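Local structure of adenine phosphoribosyltransferase, putative (Trypanosoma brucei brucei, 5VN4) at residues 88-93 against 127-132; 150-155 against 161-166. The protein probably catalyses the transfer of the phosphoribosyl group of 5-phospho-alpha-D-ribose 1-diphosphate to adenine, giving AMP and diphosphate in purine salvage. All coordinates share one frame; numbering follows the deposited sequence.

Overall arrangement
Contacts 1 and 2 follow one another along the chain and neither nest nor cross. The loop 88-93 leaves strand 83-87 and leads into helix 95-102; after strand 106-109 the chain enters the antiparallel pair 119-121 and 138-140, and contact 1 closes when the connecting loop 127-132 returns to R90. Strand 149-153 then opens contact 2, which closes within a short loop as helix 161-172 begins. The two contact centres lie about 10 Å apart and share the ribose phosphate. A salt bridge from R90 to D155 and a probable hydrogen bond from K127 to T162 join them, tying the loop 127-132 and the loop after strand 83-87 to the strand and helix of contact 2.

Contact 1: residues 88-93 against 127-132; sequences DSRGFL and KEYAAE. With HSX (5-O-phosphono-alpha-D-ribofuranose), chain D; PPV (pyrophosphate), chain E; ADE (adenine), chain C.
R90 and Y129 meet between two irregular backbones: 88-93 begins with a cis peptide between D88 and S89 and coils into helical conformation from R90, whereas K127 to A130 form a type I beta turn. R90 NH2 and Y129 OH approach to 3.0 Å, edge to edge with guanidinium and ring planes only 14° apart, but the angle is poor for a hydrogen bond. The ligands do the joining. R90, bent at chi3 (-102°), gives NE to PPV O12 at 2.7 Å and NH1 to ADE N3 at 2.9 Å, while HSX O2 sits over the centre of one face; the two in-plane bonds, with the salt bridge from NH1 to D155, fix its rotation. Y129 OH donates to PPV O11 over 2.5 Å at the ring edge, and H45 stacks on this ring. In the conformer modelled here, S89 N adds a nearly straight bond of 2.9 Å to PPV O22. From the other loop, K127 NZ reaches HSX O1 at 3.0 Å and binds a water that lies within bonding reach of D88 O and PPV O31. E128 touches two ligands, its N donating to HSX O3X and its OE1 accepting from ADE N6 at 3.1 Å. R110 of the second subunit also binds the pyrophosphate. A pyrophosphate loop with a non-proline cis peptide, closed over by the catalytic loop, is characteristic of type I phosphoribosyltransferases.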
ATOM      1  N   ASP A  88      -1.316  -6.669  -2.227  1.00 11.82           N
ATOM      2  CA  ASP A  88      -2.116  -6.161  -1.121  0.86 12.88           C
ATOM      3  C   ASP A  88      -1.714  -6.918   0.144  1.00 12.19           C
ATOM      4  O   ASP A  88      -1.637  -8.150   0.119  1.00 13.68           O
ATOM      5  CB  ASP A  88      -3.553  -6.532  -1.498  0.86 17.25           C
ATOM      6  CG  ASP A  88      -4.602  -5.694  -0.823  0.86 20.80           C
ATOM      7  OD1 ASP A  88      -4.276  -4.854   0.049  0.86 21.69           O
ATOM      8  OD2 ASP A  88      -5.783  -5.905  -1.203  0.86 22.69           O
ATOM      9  N   SER A  89      -1.435  -6.217   1.260  1.00 12.12           N
ATOM     10  CA  SER A  89      -1.444  -4.763   1.412  0.64 11.76           C
ATOM     11  C   SER A  89      -0.039  -4.181   1.561  1.00 11.81           C
ATOM     12  O   SER A  89       0.194  -3.009   1.290  1.00 13.23           O
ATOM     13  CB  SER A  89      -2.238  -4.398   2.675  0.64 13.53           C
ATOM     14  OG  SER A  89      -3.511  -5.031   2.684  0.64 15.87           O
ATOM     15  N   ARG A  90       0.903  -4.985   2.050  1.00 11.24           N
ATOM     16  CA  ARG A  90       2.213  -4.437   2.377  1.00 11.33           C
ATOM     17  C   ARG A  90       3.092  -4.231   1.150  1.00 11.09           C
ATOM     18  O   ARG A  90       3.916  -3.311   1.140  1.00 11.61           O
ATOM     19  CB  ARG A  90       2.878  -5.275   3.468  1.00 12.72           C
ATOM     20  CG  ARG A  90       2.153  -5.117   4.814  1.00 14.15           C
ATOM     21  CD  ARG A  90       2.876  -5.832   5.931  1.00 14.17           C
ATOM     22  NE  ARG A  90       2.247  -7.095   6.278  1.00 13.17           N
ATOM     23  CZ  ARG A  90       2.907  -8.145   6.755  1.00 12.55           C
ATOM     24  NH1 ARG A  90       4.233  -8.109   6.887  1.00 12.79           N
ATOM     25  NH2 ARG A  90       2.238  -9.234   7.098  1.00 15.07           N
ATOM     26  N   GLY A  91       2.919  -5.035   0.096  1.00 11.82           N
ATOM     27  CA  GLY A  91       3.609  -4.748  -1.150  1.00 11.94           C
ATOM     28  C   GLY A  91       3.218  -3.404  -1.743  1.00 11.14           C
ATOM     29  O   GLY A  91       4.014  -2.778  -2.457  1.00 11.60           O
ATOM     30  N   PHE A  92       1.996  -2.941  -1.446  1.00 10.65           N
ATOM     31  CA  PHE A  92       1.542  -1.623  -1.885  1.00 10.30           C
ATOM     32  C   PHE A  92       2.425  -0.510  -1.344  1.00 10.46           C
ATOM     33  O   PHE A  92       2.480   0.571  -1.936  1.00 11.55           O
ATOM     34  CB  PHE A  92       0.120  -1.366  -1.375  1.00 11.00           C
ATOM     35  CG  PHE A  92      -0.970  -2.117  -2.111  1.00 11.34           C
ATOM     36  CD1 PHE A  92      -0.694  -3.064  -3.092  1.00 11.26           C
ATOM     37  CD2 PHE A  92      -2.295  -1.842  -1.812  1.00 12.69           C
ATOM     38  CE1 PHE A  92      -1.728  -3.712  -3.762  1.00 12.00           C
ATOM     39  CE2 PHE A  92      -3.331  -2.486  -2.473  1.00 13.61           C
ATOM     40  CZ  PHE A  92      -3.049  -3.429  -3.449  1.00 12.59           C
ATOM     41  N   LEU A  93       3.085  -0.737  -0.205  1.00 10.51           N
ATOM     42  CA  LEU A  93       3.918   0.279   0.430  1.00 10.14           C
ATOM     43  C   LEU A  93       5.243   0.491  -0.285  1.00  9.75           C
ATOM     44  O   LEU A  93       5.885   1.533  -0.082  1.00 11.70           O
ATOM     45  CB  LEU A  93       4.217  -0.142   1.868  1.00 10.54           C
ATOM     46  CG  LEU A  93       3.002  -0.211   2.793  1.00 10.63           C
ATOM     47  CD1 LEU A  93       3.306  -1.026   4.042  1.00 10.68           C
ATOM     48  CD2 LEU A  93       2.566   1.203   3.171  1.00 11.37           C
ATOM     49  N   LYS A 127       0.059 -18.865   3.496  1.00 14.53           N
ATOM     50  CA  LYS A 127       1.132 -18.017   4.003  1.00 13.91           C
ATOM     51  C   LYS A 127       1.747 -18.705   5.213  1.00 14.05           C
ATOM     52  O   LYS A 127       1.194 -19.675   5.736  1.00 14.30           O
ATOM     53  CB  LYS A 127       0.616 -16.625   4.417  1.00 13.60           C
ATOM     54  CG  LYS A 127      -0.073 -15.806   3.321  1.00 13.48           C
ATOM     55  CD  LYS A 127      -0.636 -14.524   3.931  1.00 14.15           C
ATOM     56  CE  LYS A 127      -1.140 -13.531   2.887  1.00 14.38           C
ATOM     57  NZ  LYS A 127      -0.034 -12.870   2.145  1.00 13.06           N
ATOM     58  N   GLU A 128       2.878 -18.167   5.698  1.00 14.58           N
ATOM     59  CA  GLU A 128       3.499 -18.720   6.904  1.00 15.28           C
ATOM     60  C   GLU A 128       2.470 -18.916   8.013  1.00 16.11           C
ATOM     61  O   GLU A 128       2.506 -19.915   8.748  1.00 16.89           O
ATOM     62  CB  GLU A 128       4.639 -17.809   7.390  1.00 16.67           C
ATOM     63  CG  GLU A 128       5.431 -18.403   8.567  1.00 17.81           C
ATOM     64  CD  GLU A 128       6.453 -17.459   9.202  1.00 18.69           C
ATOM     65  OE1 GLU A 128       6.553 -16.282   8.807  1.00 17.99           O
ATOM     66  OE2 GLU A 128       7.169 -17.904  10.124  1.00 20.82           O
ATOM     67  N   TYR A 129       1.523 -17.984   8.130  1.00 15.50           N
ATOM     68  CA  TYR A 129       0.546 -18.011   9.209  1.00 16.14           C
ATOM     69  C   TYR A 129      -0.887 -18.219   8.730  1.00 16.92           C
ATOM     70  O   TYR A 129      -1.827 -17.986   9.496  1.00 17.97           O
ATOM     71  CB  TYR A 129       0.649 -16.750  10.061  1.00 17.10           C
ATOM     72  CG  TYR A 129       0.652 -15.434   9.316  1.00 19.23           C
ATOM     73  CD1 TYR A 129      -0.486 -14.970   8.663  1.00 19.41           C
ATOM     74  CD2 TYR A 129       1.785 -14.630   9.309  1.00 19.86           C
ATOM     75  CE1 TYR A 129      -0.484 -13.740   8.008  1.00 20.36           C
ATOM     76  CE2 TYR A 129       1.796 -13.412   8.670  1.00 20.50           C
ATOM     77  CZ  TYR A 129       0.664 -12.971   8.017  1.00 20.28           C
ATOM     78  OH  TYR A 129       0.685 -11.742   7.396  1.00 21.06           O
ATOM     79  N   ALA A 130      -1.087 -18.678   7.495  1.00 16.00           N
ATOM     80  CA  ALA A 130      -2.440 -18.851   6.973  1.00 16.38           C
ATOM     81  C   ALA A 130      -2.539 -20.192   6.265  1.00 17.00           C
ATOM     82  O   ALA A 130      -1.831 -20.437   5.282  1.00 17.03           O
ATOM     83  CB  ALA A 130      -2.824 -17.711   6.018  1.00 17.27           C
ATOM     84  N   ALA A 131      -3.411 -21.060   6.772  1.00 17.51           N
ATOM     85  CA  ALA A 131      -3.754 -22.277   6.063  1.00 18.31           C
ATOM     86  C   ALA A 131      -4.654 -21.946   4.876  1.00 19.42           C
ATOM     87  O   ALA A 131      -5.259 -20.872   4.802  1.00 19.22           O
ATOM     88  CB  ALA A 131      -4.470 -23.255   6.999  1.00 18.91           C
ATOM     89  N   GLU A 132      -4.727 -22.881   3.935  1.00 22.05           N
ATOM     90  CA  GLU A 132      -5.554 -22.685   2.753  1.00 24.38           C
ATOM     91  C   GLU A 132      -7.020 -22.499   3.140  1.00 25.08           C
ATOM     92  O   GLU A 132      -7.545 -23.189   4.018  1.00 25.35           O
ATOM     93  CB  GLU A 132      -5.405 -23.889   1.819  1.00 27.44           C
ATOM     94  CG  GLU A 132      -6.167 -23.750   0.513  1.00 29.97           C
ATOM     95  CD  GLU A 132      -5.911 -24.890  -0.460  1.00 32.35           C
ATOM     96  OE1 GLU A 132      -4.899 -25.609  -0.311  1.00 33.83           O
ATOM     97  OE2 GLU A 132      -6.731 -25.062  -1.380  1.00 33.51           O
TER
HETATM   98  C1  HSX D 302       2.312 -11.477   4.641  1.00 11.62           C
HETATM   99  O4  HSX D 302       2.535 -12.811   4.153  1.00 13.04           O
HETATM  100  C2  HSX D 302       3.388 -10.661   3.951  1.00 12.01           C
HETATM  101  O2  HSX D 302       3.045  -9.272   3.876  1.00 11.74           O
HETATM  102  C3  HSX D 302       3.496 -11.332   2.598  1.00 11.37           C
HETATM  103  O3  HSX D 302       2.419 -10.926   1.732  1.00 12.36           O
HETATM  104  C4  HSX D 302       3.295 -12.799   2.944  1.00 11.45           C
HETATM  105  C5  HSX D 302       4.612 -13.554   3.130  1.00 11.55           C
HETATM  106  O5  HSX D 302       4.370 -14.874   3.624  1.00 11.21           O
HETATM  107  P'  HSX D 302       4.469 -16.170   2.656  1.00 10.96           P
HETATM  108  O1X HSX D 302       3.250 -16.196   1.753  1.00 11.63           O
HETATM  109  O2X HSX D 302       5.763 -16.053   1.898  1.00 10.66           O
HETATM  110  O3X HSX D 302       4.485 -17.313   3.652  1.00 11.17           O
HETATM  111  O1  HSX D 302       1.009 -11.031   4.241  1.00 13.43           O
HETATM  112  O11 PPV E 303      -1.221 -11.445   5.786  0.68 17.81           O
HETATM  113  P1  PPV E 303      -2.120 -10.269   5.458  0.68 14.90           P
HETATM  114  O21 PPV E 303      -3.185 -10.007   6.497  0.68 17.41           O
HETATM  115  O31 PPV E 303      -2.613 -10.303   4.028  0.68 15.88           O
HETATM  116  OPP PPV E 303      -1.099  -9.018   5.521  0.68 14.94           O
HETATM  117  P2  PPV E 303      -1.202  -7.500   4.973  0.68 12.91           P
HETATM  118  O12 PPV E 303      -0.439  -6.856   6.102  0.68 13.27           O
HETATM  119  O22 PPV E 303      -0.503  -7.550   3.626  0.68 10.30           O
HETATM  120  O32 PPV E 303      -2.645  -7.065   4.905  0.68 13.67           O
HETATM  121  N9  ADE C 301       4.506 -12.414   6.664  1.00 16.05           N
HETATM  122  C8  ADE C 301       4.753 -13.751   6.690  1.00 15.86           C
HETATM  123  N7  ADE C 301       5.580 -14.118   7.645  1.00 15.39           N
HETATM  124  C5  ADE C 301       5.898 -12.936   8.284  1.00 14.40           C
HETATM  125  C6  ADE C 301       6.738 -12.644   9.386  1.00 13.34           C
HETATM  126  N6  ADE C 301       7.441 -13.573  10.063  1.00 14.13           N
HETATM  127  N1  ADE C 301       6.828 -11.355   9.771  1.00 12.69           N
HETATM  128  C2  ADE C 301       6.132 -10.432   9.093  1.00 13.32           C
HETATM  129  N3  ADE C 301       5.312 -10.585   8.054  1.00 13.50           N
HETATM  130  C4  ADE C 301       5.243 -11.875   7.691  1.00 13.23           C
HETATM  131  O   HOH W   1      -1.102 -10.278   1.781  1.00 13.81           O

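Contact 2: residues 150-155 against 161-166; sequences VVLIDD and GTMLAG. With HSX (5-O-phosphono-alpha-D-ribofuranose), chain D.
The D154 carboxylate, the flat group facing helix 161-166, is approached at its OD2 end by both the T162 methyl and a sugar hydroxyl, neither of which covers a face. HSX O3, slightly above the carboxylate plane, donates a short bond of 2.5 Å to D154 OD2, and T162 CG2, slightly below it, lies 3.6 Å from the same OD2. The other oxygen, OD1, takes a weak bond from the backbone N of D155. D155 in turn accepts HSX O2 on OD1 at 2.7 Å, so that neighbouring carboxylates hold the 2- and 3-hydroxyls of the ribose, and its OD2 makes a salt bridge to R90. On the helix, T162 has OG1 beside its own backbone N (chi1 -57°); the two donors therefore converge on one phosphate oxygen, with OG1 2.6 Å and N 2.9 Å from HSX O1X. The same torsion turns the methyl to D154. The phosphate thus sits at the first turn of the helix, whose dipole would probably help to hold its charge. Deeper in, the contact is apolar. M163 bends at chi2 (-64°), which brings SD to 3.8 Å from L152 CB and CE to 3.8 Å from D154 CB, the L152 and M163 side chains lying alongside and running opposite ways. With no side chain at G166, L152 rests its CD1 directly on the helix backbone. Strand 150-153 followed by D154-D155 and a phosphate-binding helix start is the PRPP-binding motif of this family. The strand runs between the parallel strands 83-87 and 176-182, nearly antiparallel to the helix (151°), with F87 and V180 packing around M163 and L177 and V167 around L152.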
ATOM      1  N   VAL A 150       7.729  -8.406 -16.091  1.00 16.37           N
ATOM      2  CA  VAL A 150       7.203  -7.958 -14.809  1.00 15.28           C
ATOM      3  C   VAL A 150       8.104  -8.331 -13.637  1.00 13.67           C
ATOM      4  O   VAL A 150       8.847  -9.318 -13.660  1.00 14.16           O
ATOM      5  CB  VAL A 150       5.752  -8.442 -14.587  1.00 17.00           C
ATOM      6  CG1 VAL A 150       4.886  -8.116 -15.792  1.00 17.35           C
ATOM      7  CG2 VAL A 150       5.719  -9.918 -14.294  1.00 17.53           C
ATOM      8  N   VAL A 151       8.009  -7.519 -12.590  1.00 13.36           N
ATOM      9  CA  VAL A 151       8.598  -7.807 -11.287  1.00 13.06           C
ATOM     10  C   VAL A 151       7.454  -7.938 -10.295  1.00 11.88           C
ATOM     11  O   VAL A 151       6.552  -7.096 -10.282  1.00 12.32           O
ATOM     12  CB  VAL A 151       9.552  -6.676 -10.854  1.00 13.78           C
ATOM     13  CG1 VAL A 151       9.945  -6.807  -9.376  1.00 13.92           C
ATOM     14  CG2 VAL A 151      10.776  -6.653 -11.744  1.00 15.11           C
ATOM     15  N   LEU A 152       7.483  -8.994  -9.479  1.00 11.49           N
ATOM     16  CA  LEU A 152       6.573  -9.144  -8.344  1.00 10.94           C
ATOM     17  C   LEU A 152       7.254  -8.594  -7.099  1.00 10.28           C
ATOM     18  O   LEU A 152       8.422  -8.908  -6.847  1.00 12.23           O
ATOM     19  CB  LEU A 152       6.263 -10.625  -8.117  1.00 11.01           C
ATOM     20  CG  LEU A 152       5.324 -11.278  -9.126  1.00 12.28           C
ATOM     21  CD1 LEU A 152       5.390 -12.795  -8.984  1.00 13.01           C
ATOM     22  CD2 LEU A 152       3.913 -10.771  -8.946  1.00 12.50           C
ATOM     23  N   ILE A 153       6.541  -7.774  -6.316  1.00 10.30           N
ATOM     24  CA  ILE A 153       7.121  -7.179  -5.115  1.00 10.36           C
ATOM     25  C   ILE A 153       6.199  -7.357  -3.911  1.00  9.76           C
ATOM     26  O   ILE A 153       4.974  -7.218  -4.014  1.00 10.04           O
ATOM     27  CB  ILE A 153       7.533  -5.701  -5.324  1.00 10.63           C
ATOM     28  CG1 ILE A 153       8.364  -5.188  -4.142  1.00 11.24           C
ATOM     29  CG2 ILE A 153       6.315  -4.804  -5.570  1.00 11.69           C
ATOM     30  CD1 ILE A 153       9.114  -3.899  -4.436  1.00 12.70           C
ATOM     31  N   ASP A 154       6.805  -7.680  -2.768  1.00 10.20           N
ATOM     32  CA  ASP A 154       6.122  -7.766  -1.484  1.00  9.36           C
ATOM     33  C   ASP A 154       7.103  -7.306  -0.414  1.00 10.23           C
ATOM     34  O   ASP A 154       8.272  -7.041  -0.702  1.00 10.63           O
ATOM     35  CB  ASP A 154       5.642  -9.195  -1.231  1.00  9.62           C
ATOM     36  CG  ASP A 154       4.375  -9.254  -0.408  1.00 10.03           C
ATOM     37  OD1 ASP A 154       3.962  -8.203   0.140  1.00  9.82           O
ATOM     38  OD2 ASP A 154       3.784 -10.357  -0.340  1.00 11.67           O
ATOM     39  N   ASP A 155       6.639  -7.223   0.838  1.00 10.10           N
ATOM     40  CA  ASP A 155       7.595  -6.918   1.901  1.00 10.31           C
ATOM     41  C   ASP A 155       8.373  -8.159   2.341  1.00  8.94           C
ATOM     42  O   ASP A 155       9.606  -8.190   2.262  1.00 10.03           O
ATOM     43  CB  ASP A 155       6.962  -6.140   3.069  1.00 11.19           C
ATOM     44  CG  ASP A 155       5.992  -6.958   3.903  1.00 10.87           C
ATOM     45  OD1 ASP A 155       5.282  -7.829   3.347  1.00 11.17           O
ATOM     46  OD2 ASP A 155       5.917  -6.682   5.129  1.00 11.90           O
ATOM     47  N   GLY A 161       4.239 -18.924  -0.390  1.00 10.86           N
ATOM     48  CA  GLY A 161       2.877 -19.146  -0.856  1.00 11.55           C
ATOM     49  C   GLY A 161       2.273 -17.925  -1.524  1.00 11.35           C
ATOM     50  O   GLY A 161       1.606 -18.033  -2.555  1.00 11.54           O
ATOM     51  N   THR A 162       2.493 -16.745  -0.952  1.00 10.97           N
ATOM     52  CA  THR A 162       1.957 -15.541  -1.576  1.00 10.70           C
ATOM     53  C   THR A 162       2.591 -15.321  -2.943  1.00 10.40           C
ATOM     54  O   THR A 162       1.892 -15.059  -3.928  1.00 11.40           O
ATOM     55  CB  THR A 162       2.160 -14.332  -0.657  1.00 10.83           C
ATOM     56  OG1 THR A 162       1.541 -14.600   0.610  1.00 11.84           O
ATOM     57  CG2 THR A 162       1.546 -13.063  -1.275  1.00 12.03           C
ATOM     58  N   MET A 163       3.915 -15.460  -3.027  1.00 10.39           N
ATOM     59  CA  MET A 163       4.579 -15.301  -4.318  1.00 10.72           C
ATOM     60  C   MET A 163       4.058 -16.297  -5.344  1.00 10.53           C
ATOM     61  O   MET A 163       3.908 -15.951  -6.521  1.00 12.30           O
ATOM     62  CB  MET A 163       6.102 -15.389  -4.181  1.00 11.79           C
ATOM     63  CG  MET A 163       6.762 -14.083  -3.786  1.00 13.24           C
ATOM     64  SD  MET A 163       6.537 -12.812  -5.053  1.00 13.74           S
ATOM     65  CE  MET A 163       6.975 -11.370  -4.053  1.00 15.33           C
ATOM     66  N   LEU A 164       3.771 -17.536  -4.920  1.00 11.19           N
ATOM     67  CA  LEU A 164       3.213 -18.524  -5.838  1.00 12.16           C
ATOM     68  C   LEU A 164       1.910 -18.031  -6.456  1.00 12.58           C
ATOM     69  O   LEU A 164       1.676 -18.213  -7.656  1.00 12.45           O
ATOM     70  CB  LEU A 164       2.992 -19.847  -5.101  1.00 12.23           C
ATOM     71  CG  LEU A 164       2.271 -20.933  -5.905  1.00 14.10           C
ATOM     72  CD1 LEU A 164       3.072 -21.334  -7.150  1.00 15.41           C
ATOM     73  CD2 LEU A 164       1.964 -22.156  -5.037  1.00 15.53           C
ATOM     74  N   ALA A 165       1.044 -17.413  -5.652  1.00 12.17           N
ATOM     75  CA  ALA A 165      -0.195 -16.865  -6.188  1.00 12.26           C
ATOM     76  C   ALA A 165       0.089 -15.807  -7.251  1.00 11.51           C
ATOM     77  O   ALA A 165      -0.576 -15.765  -8.294  1.00 12.89           O
ATOM     78  CB  ALA A 165      -1.037 -16.292  -5.050  1.00 13.32           C
ATOM     79  N   GLY A 166       1.088 -14.954  -7.014  1.00 12.53           N
ATOM     80  CA  GLY A 166       1.466 -13.980  -8.024  1.00 13.45           C
ATOM     81  C   GLY A 166       2.022 -14.630  -9.273  1.00 12.47           C
ATOM     82  O   GLY A 166       1.694 -14.216 -10.389  1.00 13.55           O
TER
HETATM   83  C1  HSX D 302       2.312 -11.477   4.641  1.00 11.62           C
HETATM   84  O4  HSX D 302       2.535 -12.811   4.153  1.00 13.04           O
HETATM   85  C2  HSX D 302       3.388 -10.661   3.951  1.00 12.01           C
HETATM   86  O2  HSX D 302       3.045  -9.272   3.876  1.00 11.74           O
HETATM   87  C3  HSX D 302       3.496 -11.332   2.598  1.00 11.37           C
HETATM   88  O3  HSX D 302       2.419 -10.926   1.732  1.00 12.36           O
HETATM   89  C4  HSX D 302       3.295 -12.799   2.944  1.00 11.45           C
HETATM   90  C5  HSX D 302       4.612 -13.554   3.130  1.00 11.55           C
HETATM   91  O5  HSX D 302       4.370 -14.874   3.624  1.00 11.21           O
HETATM   92  P'  HSX D 302       4.469 -16.170   2.656  1.00 10.96           P
HETATM   93  O1X HSX D 302       3.250 -16.196   1.753  1.00 11.63           O
HETATM   94  O2X HSX D 302       5.763 -16.053   1.898  1.00 10.66           O
HETATM   95  O3X HSX D 302       4.485 -17.313   3.652  1.00 11.17           O
HETATM   96  O1  HSX D 302       1.009 -11.031   4.241  1.00 13.43           O